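Local coordinates for protein dihydropteridine reductase (Dictyostelium discoideum, PDB 3ORF) that catalyses the NADH- or NADPH-dependent reduction of quinonoid dihydropteridines to tetrahydropteridines, which as tetrahydrobiopterin probably serve the aromatic amino acid hydroxylases, at residues Val39-Phe42 with Lys43-Trp47; Trp210-Leu213 with Ser214-Ala217; Lys67-Glu71 with Glu72-Ser76; Met118-Tyr121 with Ser122-Ser126; Ser153-Ile156 with Ala157-Ala160. All blocks are in the same frame, centred on the assembly; numbering follows the deposited sequence.

Contact 1: Val39-Phe42 with Lys43-Trp47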
# COMPACT_ATOMS: atom_id res chain seq x y z
N VAL A 39 0.22 11.69 -24.01
CA VAL A 39 1.04 12.85 -24.44
C VAL A 39 0.63 13.20 -25.88
O VAL A 39 0.32 14.36 -26.20
CB VAL A 39 2.55 12.55 -24.35
CG1 VAL A 39 3.36 13.61 -25.14
CG2 VAL A 39 2.99 12.50 -22.88
N LYS A 40 0.55 12.15 -26.71
CA LYS A 40 0.25 12.31 -28.12
C LYS A 40 -1.11 13.01 -28.28
O LYS A 40 -1.22 13.97 -29.05
CB LYS A 40 0.23 10.95 -28.82
CG LYS A 40 0.61 10.93 -30.27
CD LYS A 40 -0.40 10.13 -31.12
CE LYS A 40 0.06 8.72 -31.48
NZ LYS A 40 -0.48 8.24 -32.85
N PHE A 41 -2.13 12.53 -27.57
CA PHE A 41 -3.46 13.09 -27.70
C PHE A 41 -3.50 14.54 -27.17
O PHE A 41 -4.11 15.43 -27.79
CB PHE A 41 -4.50 12.23 -26.94
CG PHE A 41 -5.91 12.62 -27.23
CD1 PHE A 41 -6.65 11.94 -28.21
CD2 PHE A 41 -6.51 13.71 -26.56
CE1 PHE A 41 -8.02 12.35 -28.51
CE2 PHE A 41 -7.85 14.10 -26.83
CZ PHE A 41 -8.60 13.42 -27.82
N PHE A 42 -2.87 14.81 -26.04
CA PHE A 42 -2.90 16.21 -25.58
C PHE A 42 -2.22 17.15 -26.53
O PHE A 42 -2.75 18.22 -26.83
CB PHE A 42 -2.44 16.39 -24.15
CG PHE A 42 -3.55 16.12 -23.13
CD1 PHE A 42 -4.12 14.82 -23.00
CD2 PHE A 42 -4.01 17.13 -22.30
CE1 PHE A 42 -5.12 14.54 -22.08
CE2 PHE A 42 -5.03 16.87 -21.33
CZ PHE A 42 -5.62 15.58 -21.25
N LYS A 43 -1.06 16.72 -27.03
CA LYS A 43 -0.26 17.46 -28.01
C LYS A 43 -1.12 17.79 -29.25
O LYS A 43 -1.14 18.93 -29.68
CB LYS A 43 1.03 16.72 -28.32
CG LYS A 43 2.05 17.50 -29.16
CD LYS A 43 3.29 16.67 -29.39
CE LYS A 43 4.20 17.25 -30.49
NZ LYS A 43 5.58 16.65 -30.52
N SER A 44 -1.93 16.84 -29.73
CA SER A 44 -2.87 17.12 -30.84
C SER A 44 -3.94 18.18 -30.57
O SER A 44 -4.48 18.77 -31.48
CB SER A 44 -3.49 15.82 -31.37
OG SER A 44 -4.68 15.50 -30.71
N LYS A 45 -4.27 18.43 -29.31
CA LYS A 45 -5.27 19.45 -28.95
C LYS A 45 -4.55 20.74 -28.54
O LYS A 45 -5.11 21.63 -27.92
CB LYS A 45 -6.18 18.89 -27.83
CG LYS A 45 -7.04 17.69 -28.30
CD LYS A 45 -8.25 18.17 -29.13
CE LYS A 45 -9.16 17.01 -29.49
NZ LYS A 45 -8.56 16.20 -30.56
N SER A 46 -3.26 20.81 -28.89
CA SER A 46 -2.43 21.98 -28.65
C SER A 46 -2.12 22.30 -27.18
O SER A 46 -1.89 23.44 -26.86
CB SER A 46 -2.98 23.22 -29.41
OG SER A 46 -3.17 22.92 -30.80
N TRP A 47 -2.11 21.29 -26.28
CA TRP A 47 -1.58 21.51 -24.95
C TRP A 47 -0.07 21.34 -25.02
O TRP A 47 0.48 20.63 -25.85
CB TRP A 47 -2.18 20.51 -23.93
CG TRP A 47 -3.57 20.86 -23.43
CD1 TRP A 47 -4.62 21.27 -24.15
CD2 TRP A 47 -4.01 20.80 -22.07
NE1 TRP A 47 -5.71 21.52 -23.35
CE2 TRP A 47 -5.36 21.23 -22.05
CE3 TRP A 47 -3.38 20.48 -20.87
CZ2 TRP A 47 -6.12 21.32 -20.87
CZ3 TRP A 47 -4.11 20.57 -19.68
CH2 TRP A 47 -5.48 21.00 -19.70
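Phe42 and Trp47 form a T-shaped pair: the phenylalanine turns its edge to the indole face, with 5.2 Å between its centroid and that of the six-membered indole ring and an 87° interplanar angle. The touching corner is Phe42 CD2, 3.7 Å from Trp47 CD2 and offset toward the rim of the indole, while the two side chains lie next to each other and point the same way. On another side of the turn the bent Lys45 side chain crosses that of Phe41 obliquely, its bends at chi2 (-78°) and chi4 bringing NZ to 3.9 Å from Phe41 CZ. Behind these contacts stands the end of the helix. Phe42 O takes two N-H groups from opposite faces of its carbonyl plane, Lys45 N at 2.9 Å and Trp47 N at 3.2 Å. The latter bond, with Ser46 N to Lys43 O and the positive phi of Ser46 (68°), defines a Schellman motif, and it is this reversal that returns Trp47 to the Phe42 ring. Ser44 OG adds a side-chain bond to Phe41 O at 3.0 Å. Helix 33-44 links strands 24-28 and 48-53 in a beta-alpha-beta unit; Phe42 touches Ile25 and Thr49 of those strands, and Phe221 of helix 213-225 meets both the Phe42 and Trp47 rings.

Contact 2: Trp210-Leu213 with Ser214-Ala217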
# COMPACT_ATOMS: atom_id res chain seq x y z
N TRP A 210 -11.35 -4.70 -24.97
CA TRP A 210 -10.24 -3.97 -24.31
C TRP A 210 -10.35 -2.47 -24.61
O TRP A 210 -10.67 -2.09 -25.77
CB TRP A 210 -8.91 -4.49 -24.85
CG TRP A 210 -8.61 -5.90 -24.39
CD1 TRP A 210 -9.46 -6.75 -23.73
CD2 TRP A 210 -7.38 -6.58 -24.52
NE1 TRP A 210 -8.81 -7.91 -23.41
CE2 TRP A 210 -7.52 -7.83 -23.88
CE3 TRP A 210 -6.14 -6.25 -25.08
CZ2 TRP A 210 -6.49 -8.75 -23.82
CZ3 TRP A 210 -5.12 -7.17 -25.03
CH2 TRP A 210 -5.30 -8.40 -24.38
N THR A 211 -10.08 -1.61 -23.60
CA THR A 211 -10.21 -0.20 -23.86
C THR A 211 -9.02 0.34 -24.69
O THR A 211 -7.89 0.17 -24.31
CB THR A 211 -10.36 0.63 -22.56
OG1 THR A 211 -11.28 -0.01 -21.66
CG2 THR A 211 -10.88 2.03 -22.90
N PRO A 212 -9.30 0.98 -25.83
CA PRO A 212 -8.22 1.66 -26.57
C PRO A 212 -7.63 2.81 -25.75
O PRO A 212 -8.38 3.57 -25.13
CB PRO A 212 -8.95 2.23 -27.79
CG PRO A 212 -10.15 1.24 -27.97
CD PRO A 212 -10.59 1.10 -26.52
N LEU A 213 -6.30 2.94 -25.76
CA LEU A 213 -5.63 3.94 -24.94
C LEU A 213 -6.15 5.37 -25.29
O LEU A 213 -6.28 6.25 -24.41
CB LEU A 213 -4.12 3.80 -25.12
CG LEU A 213 -3.57 2.44 -24.69
CD1 LEU A 213 -2.11 2.36 -25.06
CD2 LEU A 213 -3.72 2.22 -23.24
N SER A 214 -6.51 5.58 -26.58
CA SER A 214 -6.96 6.89 -27.04
C SER A 214 -8.28 7.19 -26.38
O SER A 214 -8.60 8.33 -26.25
CB SER A 214 -7.09 6.94 -28.59
OG SER A 214 -8.18 6.15 -29.04
N GLU A 215 -9.05 6.19 -25.92
CA GLU A 215 -10.29 6.54 -25.21
C GLU A 215 -9.95 6.96 -23.81
O GLU A 215 -10.58 7.81 -23.26
CB GLU A 215 -11.35 5.43 -25.18
CG GLU A 215 -11.74 4.95 -26.52
CD GLU A 215 -13.04 4.10 -26.52
OE1 GLU A 215 -13.81 4.16 -25.55
OE2 GLU A 215 -13.30 3.42 -27.52
N VAL A 216 -8.94 6.36 -23.23
CA VAL A 216 -8.51 6.91 -21.95
C VAL A 216 -8.07 8.40 -22.05
O VAL A 216 -8.51 9.26 -21.29
CB VAL A 216 -7.45 5.97 -21.29
CG1 VAL A 216 -7.06 6.56 -19.94
CG2 VAL A 216 -8.11 4.58 -21.18
N ALA A 217 -7.20 8.69 -23.01
CA ALA A 217 -6.80 10.07 -23.31
C ALA A 217 -7.95 11.03 -23.51
O ALA A 217 -7.93 12.16 -22.97
CB ALA A 217 -5.87 10.13 -24.53
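Across Pro212 and Leu213 the backbone enters a helix: Glu215 N donates to Pro212 O at 2.8 Å, Val216 N reaches the same oxygen only weakly, and Ala217 N to Leu213 O at 3.0 Å follows as a full-strength i to i+4 bond. The Pro212 ring lies alongside the Glu215 side chain, both pointing the same way, with Pro212 CD 3.7 Å from Glu215 OE2. The Glu215 chain runs extended beyond CG (chi2 -165°), which lays the carboxylate beside the ring; its OE1 is hydrogen-bonded to Thr246 OG1. Pro212 is the N-cap residue of helix 213-225, which packs on helix 33-44 of the Rossmann fold, with Val216 against Leu34 and Ala217 against Phe41. Thr211 crosses Glu215 and Val216 at about a right angle: its CG2 sits 4.1 Å from Glu215 CB and equally far from Val216 CG2. The hydroxyl of Thr211 is hydrogen-bonded to that of Thr241 on strand 236-242.

Contact 3: Lys67-Glu71 with Glu72-Ser76; sequences KDSGE and EEIKS. With NAD (nicotinamide-adenine-dinucleotide), chain E.
The N-terminal turn of helix 71-82, with the loop that leads into it from strand 62-65, holds Glu73 against Lys67 and Asp68. The Glu73 chain is bent at chi2 (-70°), which carries OE1 to within 2.7 Å of Lys67 N. The N-H is well aimed, at 163°, yet it meets the carboxylate from above its plane. The Asp68 side chain crosses that of Glu73 at about a right angle, with Asp68 OD2 3.2 Å from Glu73 CG. The same OD2 accepts Gly70 N at 2.8 Å, an Asx turn that shapes the backbone just ahead of the helix. Gly70 is the N-cap residue, and Ile74 N to Gly70 O at 3.0 Å starts the regular helical bonding. Ile74 CG1 lies 3.3 Å from Ser69 O, while Lys75 and Glu71 run alongside each other, Leu109 of the second subunit packing on both as well as on Ile74. On the cofactor side, NAD N6A donates to Ser69 OG at 3.1 Å, in a nearly straight bond (162°) from the adenine amino group. Asp53 and Arg55 also hydrogen-bond NAD. A loop running from a parallel strand into the next helix and bordering the adenine at its amino group fits the dinucleotide-binding Rossmann fold of short-chain dehydrogenases/reductases.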
# COMPACT_ATOMS: atom_id res chain seq x y z
N LYS A 67 16.42 8.58 -12.27
CA LYS A 67 17.24 7.37 -12.20
C LYS A 67 16.47 6.47 -11.28
O LYS A 67 16.59 5.26 -11.39
CB LYS A 67 18.68 7.54 -11.65
CG LYS A 67 19.55 8.79 -12.06
CD LYS A 67 20.42 8.62 -13.37
CE LYS A 67 21.66 7.69 -13.24
NZ LYS A 67 22.08 7.14 -14.58
N ASP A 68 15.66 7.06 -10.39
CA ASP A 68 14.77 6.28 -9.50
C ASP A 68 13.58 7.10 -9.04
O ASP A 68 13.40 8.25 -9.47
CB ASP A 68 15.54 5.76 -8.29
CG ASP A 68 16.23 6.86 -7.51
OD1 ASP A 68 17.49 6.86 -7.43
OD2 ASP A 68 15.53 7.73 -6.98
N SER A 69 12.76 6.51 -8.18
CA SER A 69 11.58 7.19 -7.67
C SER A 69 11.81 7.71 -6.25
O SER A 69 10.91 8.21 -5.64
CB SER A 69 10.36 6.28 -7.75
OG SER A 69 9.22 6.99 -8.23
N GLY A 70 13.05 7.60 -5.77
CA GLY A 70 13.50 8.09 -4.46
C GLY A 70 13.40 9.58 -4.14
O GLY A 70 13.21 10.45 -5.02
N GLU A 71 13.52 9.89 -2.86
CA GLU A 71 13.43 11.27 -2.43
C GLU A 71 14.20 12.23 -3.33
O GLU A 71 13.63 13.23 -3.79
CB GLU A 71 13.82 11.51 -0.96
CG GLU A 71 13.44 13.00 -0.60
CD GLU A 71 13.77 13.46 0.82
OE1 GLU A 71 14.38 12.64 1.56
OE2 GLU A 71 13.42 14.62 1.19
N GLU A 72 15.49 11.94 -3.57
CA GLU A 72 16.34 12.97 -4.21
C GLU A 72 16.01 13.21 -5.66
O GLU A 72 15.90 14.37 -6.10
CB GLU A 72 17.86 12.76 -3.97
CG GLU A 72 18.52 13.95 -3.22
CD GLU A 72 18.13 14.12 -1.72
OE1 GLU A 72 18.02 13.08 -1.01
OE2 GLU A 72 17.94 15.28 -1.24
N GLU A 73 15.80 12.11 -6.37
CA GLU A 73 15.35 12.16 -7.76
C GLU A 73 14.08 12.92 -7.97
O GLU A 73 13.98 13.71 -8.91
CB GLU A 73 15.25 10.76 -8.35
CG GLU A 73 16.71 10.18 -8.69
CD GLU A 73 17.44 10.87 -9.89
OE1 GLU A 73 16.95 10.87 -11.03
OE2 GLU A 73 18.54 11.42 -9.68
N ILE A 74 13.11 12.68 -7.09
CA ILE A 74 11.85 13.39 -7.16
C ILE A 74 12.04 14.88 -6.82
O ILE A 74 11.61 15.75 -7.58
CB ILE A 74 10.69 12.65 -6.34
CG1 ILE A 74 10.50 11.22 -6.86
CG2 ILE A 74 9.39 13.42 -6.38
CD1 ILE A 74 10.18 11.14 -8.37
N LYS A 75 12.68 15.20 -5.69
CA LYS A 75 13.00 16.63 -5.46
C LYS A 75 13.64 17.30 -6.68
O LYS A 75 13.28 18.45 -6.99
CB LYS A 75 13.85 16.89 -4.20
CG LYS A 75 13.06 17.06 -2.88
CD LYS A 75 13.82 17.86 -1.85
CE LYS A 75 15.13 17.19 -1.31
NZ LYS A 75 15.99 18.21 -0.56
N SER A 76 14.54 16.61 -7.41
CA SER A 76 15.32 17.30 -8.48
C SER A 76 14.49 17.64 -9.67
O SER A 76 14.57 18.75 -10.17
CB SER A 76 16.52 16.49 -8.96
OG SER A 76 17.32 16.24 -7.82
PA NAD E . 4.04 0.34 -19.46
O1A NAD E . 4.92 -0.67 -18.82
O2A NAD E . 4.09 0.58 -20.93
O5B NAD E . 4.49 1.79 -18.84
C5B NAD E . 4.69 2.14 -17.52
C4B NAD E . 5.71 3.29 -17.53
O4B NAD E . 5.96 3.63 -16.14
C3B NAD E . 7.07 2.78 -18.08
O3B NAD E . 7.65 3.78 -18.88
C2B NAD E . 7.97 2.72 -16.86
O2B NAD E . 9.33 3.06 -17.19
C1B NAD E . 7.36 3.84 -16.00
N9A NAD E . 7.58 3.70 -14.53
C8A NAD E . 7.55 2.53 -13.85
N7A NAD E . 7.74 2.83 -12.55
C5A NAD E . 7.93 4.18 -12.41
C6A NAD E . 8.18 5.06 -11.32
N6A NAD E . 8.37 4.60 -10.06
N1A NAD E . 8.29 6.40 -11.55
C2A NAD E . 8.19 6.87 -12.78
N3A NAD E . 7.95 6.06 -13.83
C4A NAD E . 7.84 4.72 -13.69
O3 NAD E . 2.60 0.03 -18.91
PN NAD E . 1.22 0.45 -19.45
O1N NAD E . 0.74 -0.78 -20.16
O2N NAD E . 1.20 1.84 -20.06
O5D NAD E . 0.29 0.56 -18.12
C5D NAD E . -0.00 1.81 -17.49
C4D NAD E . -0.71 1.58 -16.14
O4D NAD E . -1.75 0.58 -16.30
C3D NAD E . 0.16 1.07 -14.98
O3D NAD E . -0.10 1.98 -13.85
C2D NAD E . -0.39 -0.33 -14.66
O2D NAD E . -0.19 -0.55 -13.26
C1D NAD E . -1.88 -0.02 -14.97
N1N NAD E . -3.12 -0.91 -14.93
C2N NAD E . -3.55 -1.81 -16.00
C3N NAD E . -4.76 -2.56 -15.81
C7N NAD E . -5.35 -3.54 -16.86
O7N NAD E . -5.78 -4.65 -16.49
N7N NAD E . -5.41 -3.05 -18.12
C4N NAD E . -5.53 -2.39 -14.63
C5N NAD E . -5.12 -1.50 -13.63
C6N NAD E . -3.95 -0.78 -13.78

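Contact 4: Met118-Tyr121 with Ser122-Ser126; sequences MNLY and SAFAS. With NAD (nicotinamide-adenine-dinucleotide), chain E.
The Phe124 ring meets Leu120 obliquely, one helical turn away, with Leu120 CD1 3.4 Å from Phe124 CE1 and Leu120 CG close to the same ring carbon. At the adenine of NAD, the other flat group here, Ser122 CB stands over the amino group, 3.4 Å from NAD N6A, while Met118 CG lies close to the ring plane, 3.8 Å from NAD N7A. The Phe124 ring belongs to helix 108-133 of the short-chain dehydrogenase Rossmann fold, one side of which borders the cofactor and another the dimer interface. Leu120 has CG anti to the backbone N (chi1 -176°), which lays its branch beside Phe124, the two side chains pointing the same way. Beyond them, Leu120 packs on Leu120 of the second subunit and Phe124 on Val112 of that subunit. A wider pi-type turn spans residues 118-120. At this turn Met118 O accepts Ser122 OG at 2.6 Å, the hydroxyl tilted 33° from the carbonyl plane; it takes the place of Ser122 N, the i+4 amide, which lies 4.4 Å from Met118 O. Regular i to i+4 bonding runs from Ala123 N to Asn119 O (3.1 Å) onward. Asn119 OD1 accepts a hydrogen bond from Gly97 N, which probably helps fix the amide near the cofactor ribose; the distance from Asn119 OD1 to NAD O2D is 3.4 Å.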
# COMPACT_ATOMS: atom_id res chain seq x y z
N MET A 118 7.47 0.16 -8.74
CA MET A 118 6.79 0.61 -9.93
C MET A 118 5.45 1.29 -9.60
O MET A 118 5.11 2.31 -10.21
CB MET A 118 6.56 -0.58 -10.88
CG MET A 118 7.81 -0.90 -11.74
SD MET A 118 7.40 -2.15 -12.99
CE MET A 118 8.19 -3.63 -12.30
N ASN A 119 4.63 0.71 -8.73
CA ASN A 119 3.30 1.35 -8.50
C ASN A 119 3.25 2.29 -7.27
O ASN A 119 2.67 3.36 -7.35
CB ASN A 119 2.20 0.33 -8.39
CG ASN A 119 2.17 -0.64 -9.58
OD1 ASN A 119 2.14 -0.25 -10.74
ND2 ASN A 119 2.14 -1.91 -9.27
N LEU A 120 3.90 1.91 -6.17
CA LEU A 120 3.60 2.62 -4.92
C LEU A 120 4.47 3.86 -4.81
O LEU A 120 3.98 4.98 -4.52
CB LEU A 120 3.78 1.67 -3.68
CG LEU A 120 3.39 2.31 -2.34
CD1 LEU A 120 2.12 3.18 -2.41
CD2 LEU A 120 3.27 1.27 -1.23
N TYR A 121 5.77 3.67 -5.03
CA TYR A 121 6.71 4.79 -5.10
C TYR A 121 6.27 5.86 -6.10
O TYR A 121 6.50 7.02 -5.85
CB TYR A 121 8.17 4.35 -5.38
CG TYR A 121 8.93 4.17 -4.12
CD1 TYR A 121 9.21 2.90 -3.64
CD2 TYR A 121 9.36 5.28 -3.33
CE1 TYR A 121 9.96 2.68 -2.44
CE2 TYR A 121 10.11 5.08 -2.11
CZ TYR A 121 10.37 3.76 -1.68
OH TYR A 121 11.06 3.48 -0.51
N SER A 122 5.66 5.47 -7.21
CA SER A 122 5.27 6.45 -8.21
C SER A 122 3.96 7.16 -7.86
O SER A 122 3.82 8.37 -8.15
CB SER A 122 5.20 5.78 -9.56
OG SER A 122 4.29 4.69 -9.58
N ALA A 123 3.01 6.45 -7.24
CA ALA A 123 1.82 7.10 -6.71
C ALA A 123 2.22 8.11 -5.61
O ALA A 123 1.63 9.14 -5.50
CB ALA A 123 0.94 6.10 -6.12
N PHE A 124 3.16 7.74 -4.76
CA PHE A 124 3.61 8.64 -3.73
C PHE A 124 4.31 9.83 -4.36
O PHE A 124 4.02 10.97 -3.99
CB PHE A 124 4.53 7.92 -2.73
CG PHE A 124 3.76 7.20 -1.63
CD1 PHE A 124 4.18 5.96 -1.17
CD2 PHE A 124 2.62 7.81 -1.05
CE1 PHE A 124 3.47 5.30 -0.14
CE2 PHE A 124 1.90 7.21 -0.03
CZ PHE A 124 2.31 5.95 0.46
N ALA A 125 5.18 9.57 -5.32
CA ALA A 125 5.87 10.69 -6.03
C ALA A 125 4.88 11.69 -6.67
O ALA A 125 5.07 12.88 -6.56
CB ALA A 125 6.83 10.15 -7.08
N SER A 126 3.83 11.17 -7.32
CA SER A 126 2.75 11.98 -7.87
C SER A 126 2.15 12.86 -6.85
O SER A 126 1.93 14.01 -7.15
CB SER A 126 1.62 11.11 -8.41
OG SER A 126 2.16 10.24 -9.39
PA NAD E . 4.04 0.34 -19.46
O1A NAD E . 4.92 -0.67 -18.82
O2A NAD E . 4.09 0.58 -20.93
O5B NAD E . 4.49 1.79 -18.84
C5B NAD E . 4.69 2.14 -17.52
C4B NAD E . 5.71 3.29 -17.53
O4B NAD E . 5.96 3.63 -16.14
C3B NAD E . 7.07 2.78 -18.08
O3B NAD E . 7.65 3.78 -18.88
C2B NAD E . 7.97 2.72 -16.86
O2B NAD E . 9.33 3.06 -17.19
C1B NAD E . 7.36 3.84 -16.00
N9A NAD E . 7.58 3.70 -14.53
C8A NAD E . 7.55 2.53 -13.85
N7A NAD E . 7.74 2.83 -12.55
C5A NAD E . 7.93 4.18 -12.41
C6A NAD E . 8.18 5.06 -11.32
N6A NAD E . 8.37 4.60 -10.06
N1A NAD E . 8.29 6.40 -11.55
C2A NAD E . 8.19 6.87 -12.78
N3A NAD E . 7.95 6.06 -13.83
C4A NAD E . 7.84 4.72 -13.69
O3 NAD E . 2.60 0.03 -18.91
PN NAD E . 1.22 0.45 -19.45
O1N NAD E . 0.74 -0.78 -20.16
O2N NAD E . 1.20 1.84 -20.06
O5D NAD E . 0.29 0.56 -18.12
C5D NAD E . -0.00 1.81 -17.49
C4D NAD E . -0.71 1.58 -16.14
O4D NAD E . -1.75 0.58 -16.30
C3D NAD E . 0.16 1.07 -14.98
O3D NAD E . -0.10 1.98 -13.85
C2D NAD E . -0.39 -0.33 -14.66
O2D NAD E . -0.19 -0.55 -13.26
C1D NAD E . -1.88 -0.02 -14.97
N1N NAD E . -3.12 -0.91 -14.93
C2N NAD E . -3.55 -1.81 -16.00
C3N NAD E . -4.76 -2.56 -15.81
C7N NAD E . -5.35 -3.54 -16.86
O7N NAD E . -5.78 -4.65 -16.49
N7N NAD E . -5.41 -3.05 -18.12
C4N NAD E . -5.53 -2.39 -14.63
C5N NAD E . -5.12 -1.50 -13.63
C6N NAD E . -3.95 -0.78 -13.78

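Contact 5: Ser153-Ile156 with Ala157-Ala160. With NAD (nicotinamide-adenine-dinucleotide), chain E.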
# COMPACT_ATOMS: atom_id res chain seq x y z
N SER A 153 -5.80 -12.44 -4.42
CA SER A 153 -5.05 -13.61 -3.98
C SER A 153 -3.95 -14.14 -4.89
O SER A 153 -2.90 -14.52 -4.40
CB SER A 153 -6.00 -14.73 -3.70
OG SER A 153 -6.65 -14.36 -2.49
N GLY A 154 -4.18 -14.19 -6.19
CA GLY A 154 -3.12 -14.63 -7.08
C GLY A 154 -2.10 -13.60 -7.45
O GLY A 154 -1.26 -13.88 -8.30
N MET A 155 -2.18 -12.37 -6.88
CA MET A 155 -1.30 -11.27 -7.29
C MET A 155 -1.33 -10.23 -6.17
O MET A 155 -1.69 -9.05 -6.32
CB MET A 155 -1.75 -10.65 -8.60
CG MET A 155 -3.20 -10.23 -8.62
SD MET A 155 -3.73 -9.61 -10.25
CE MET A 155 -4.44 -11.06 -11.04
N ILE A 156 -0.89 -10.72 -5.03
CA ILE A 156 -1.03 -10.05 -3.79
C ILE A 156 -0.25 -8.72 -3.78
O ILE A 156 -0.66 -7.75 -3.16
CB ILE A 156 -0.49 -11.03 -2.68
CG1 ILE A 156 -1.45 -12.20 -2.52
CG2 ILE A 156 -0.30 -10.31 -1.35
CD1 ILE A 156 -1.12 -13.09 -1.36
N ALA A 157 0.91 -8.70 -4.41
CA ALA A 157 1.73 -7.50 -4.31
C ALA A 157 1.18 -6.39 -5.18
O ALA A 157 1.11 -5.18 -4.80
CB ALA A 157 3.16 -7.84 -4.69
N TYR A 158 0.72 -6.78 -6.35
CA TYR A 158 0.05 -5.82 -7.25
C TYR A 158 -1.22 -5.31 -6.58
O TYR A 158 -1.51 -4.10 -6.61
CB TYR A 158 -0.28 -6.51 -8.59
CG TYR A 158 -1.10 -5.69 -9.58
CD1 TYR A 158 -0.51 -4.64 -10.28
CD2 TYR A 158 -2.44 -6.00 -9.82
CE1 TYR A 158 -1.21 -3.93 -11.21
CE2 TYR A 158 -3.21 -5.24 -10.77
CZ TYR A 158 -2.57 -4.25 -11.44
OH TYR A 158 -3.24 -3.54 -12.34
N GLY A 159 -2.01 -6.23 -6.00
CA GLY A 159 -3.35 -5.83 -5.41
C GLY A 159 -3.12 -4.86 -4.23
O GLY A 159 -3.74 -3.79 -4.12
N ALA A 160 -2.16 -5.21 -3.36
CA ALA A 160 -1.94 -4.33 -2.18
C ALA A 160 -1.38 -2.94 -2.56
O ALA A 160 -1.77 -1.99 -1.99
CB ALA A 160 -1.08 -4.99 -1.15
PA NAD E . 4.04 0.34 -19.46
O1A NAD E . 4.92 -0.67 -18.82
O2A NAD E . 4.09 0.58 -20.93
O5B NAD E . 4.49 1.79 -18.84
C5B NAD E . 4.69 2.14 -17.52
C4B NAD E . 5.71 3.29 -17.53
O4B NAD E . 5.96 3.63 -16.14
C3B NAD E . 7.07 2.78 -18.08
O3B NAD E . 7.65 3.78 -18.88
C2B NAD E . 7.97 2.72 -16.86
O2B NAD E . 9.33 3.06 -17.19
C1B NAD E . 7.36 3.84 -16.00
N9A NAD E . 7.58 3.70 -14.53
C8A NAD E . 7.55 2.53 -13.85
N7A NAD E . 7.74 2.83 -12.55
C5A NAD E . 7.93 4.18 -12.41
C6A NAD E . 8.18 5.06 -11.32
N6A NAD E . 8.37 4.60 -10.06
N1A NAD E . 8.29 6.40 -11.55
C2A NAD E . 8.19 6.87 -12.78
N3A NAD E . 7.95 6.06 -13.83
C4A NAD E . 7.84 4.72 -13.69
O3 NAD E . 2.60 0.03 -18.91
PN NAD E . 1.22 0.45 -19.45
O1N NAD E . 0.74 -0.78 -20.16
O2N NAD E . 1.20 1.84 -20.06
O5D NAD E . 0.29 0.56 -18.12
C5D NAD E . -0.00 1.81 -17.49
C4D NAD E . -0.71 1.58 -16.14
O4D NAD E . -1.75 0.58 -16.30
C3D NAD E . 0.16 1.07 -14.98
O3D NAD E . -0.10 1.98 -13.85
C2D NAD E . -0.39 -0.33 -14.66
O2D NAD E . -0.19 -0.55 -13.26
C1D NAD E . -1.88 -0.02 -14.97
N1N NAD E . -3.12 -0.91 -14.93
C2N NAD E . -3.55 -1.81 -16.00
C3N NAD E . -4.76 -2.56 -15.81
C7N NAD E . -5.35 -3.54 -16.86
O7N NAD E . -5.78 -4.65 -16.49
N7N NAD E . -5.41 -3.05 -18.12
C4N NAD E . -5.53 -2.39 -14.63
C5N NAD E . -5.12 -1.50 -13.63
C6N NAD E . -3.95 -0.78 -13.78
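With Met155 CG wedged between its backbone N and carbonyl carbon (chi1 53°) and Tyr158 CG anti to the backbone N (chi1 174°), the two side chains run alongside each other and point the same way. The result is a Met-aromatic contact at the start of helix 156-172, the helix that bears the tyrosine in this short-chain dehydrogenase/reductase fold. Met155 SD lies 3.9 Å from Tyr158 CD2 and 5.0 Å from the ring centroid; its approach is oblique, 63° off the ring normal. Met155 is also the N-cap residue: Gly159 N donates to Met155 O at 2.9 Å, and Ala160 N to Ile156 O at 3.0 Å continues the helix. The first of these bonds ties the backbone of the residue whose sulfur touches the ring to the turn that carries that ring. Trp98 meets the Tyr158 ring edge-to-face and also touches Met155, while Ala157 and Ala160 pack on Phe124 of the second subunit. Tyr158 is the predicted proton acceptor, and its place beside the nicotinamide is consistent with that role. At the edge of its ring, near the ring plane, lies the ribose hydroxyl O2D of NAD, 4.1 Å from Tyr158 CE1. Farther out along the side chain, Tyr158 OH stands 3.1 Å from NAD C5N and 3.2 Å from NAD C6N.

In the fold
Three of the five contacts follow NAD from end to end: contact 3 meets the adenine amino group, contact 4 borders the adenine and the nicotinamide ribose, and contact 5 places the predicted proton acceptor at the nicotinamide. Contacts 3 and 4, with centres about 11 Å apart, touch where Ile74 CD1 comes 3.7 Å from Ala125 CB; contacts 4 and 5 meet through Asn119 ND2 and Tyr158 CD1, 3.9 Å apart. All three also touch the second subunit. Contacts 1 and 2 join helices 33-44 and 213-225, Phe41 CB lying 3.5 Å from Ala217 CB. Contact 1 is remote from contact 5, their centres about 34 Å apart.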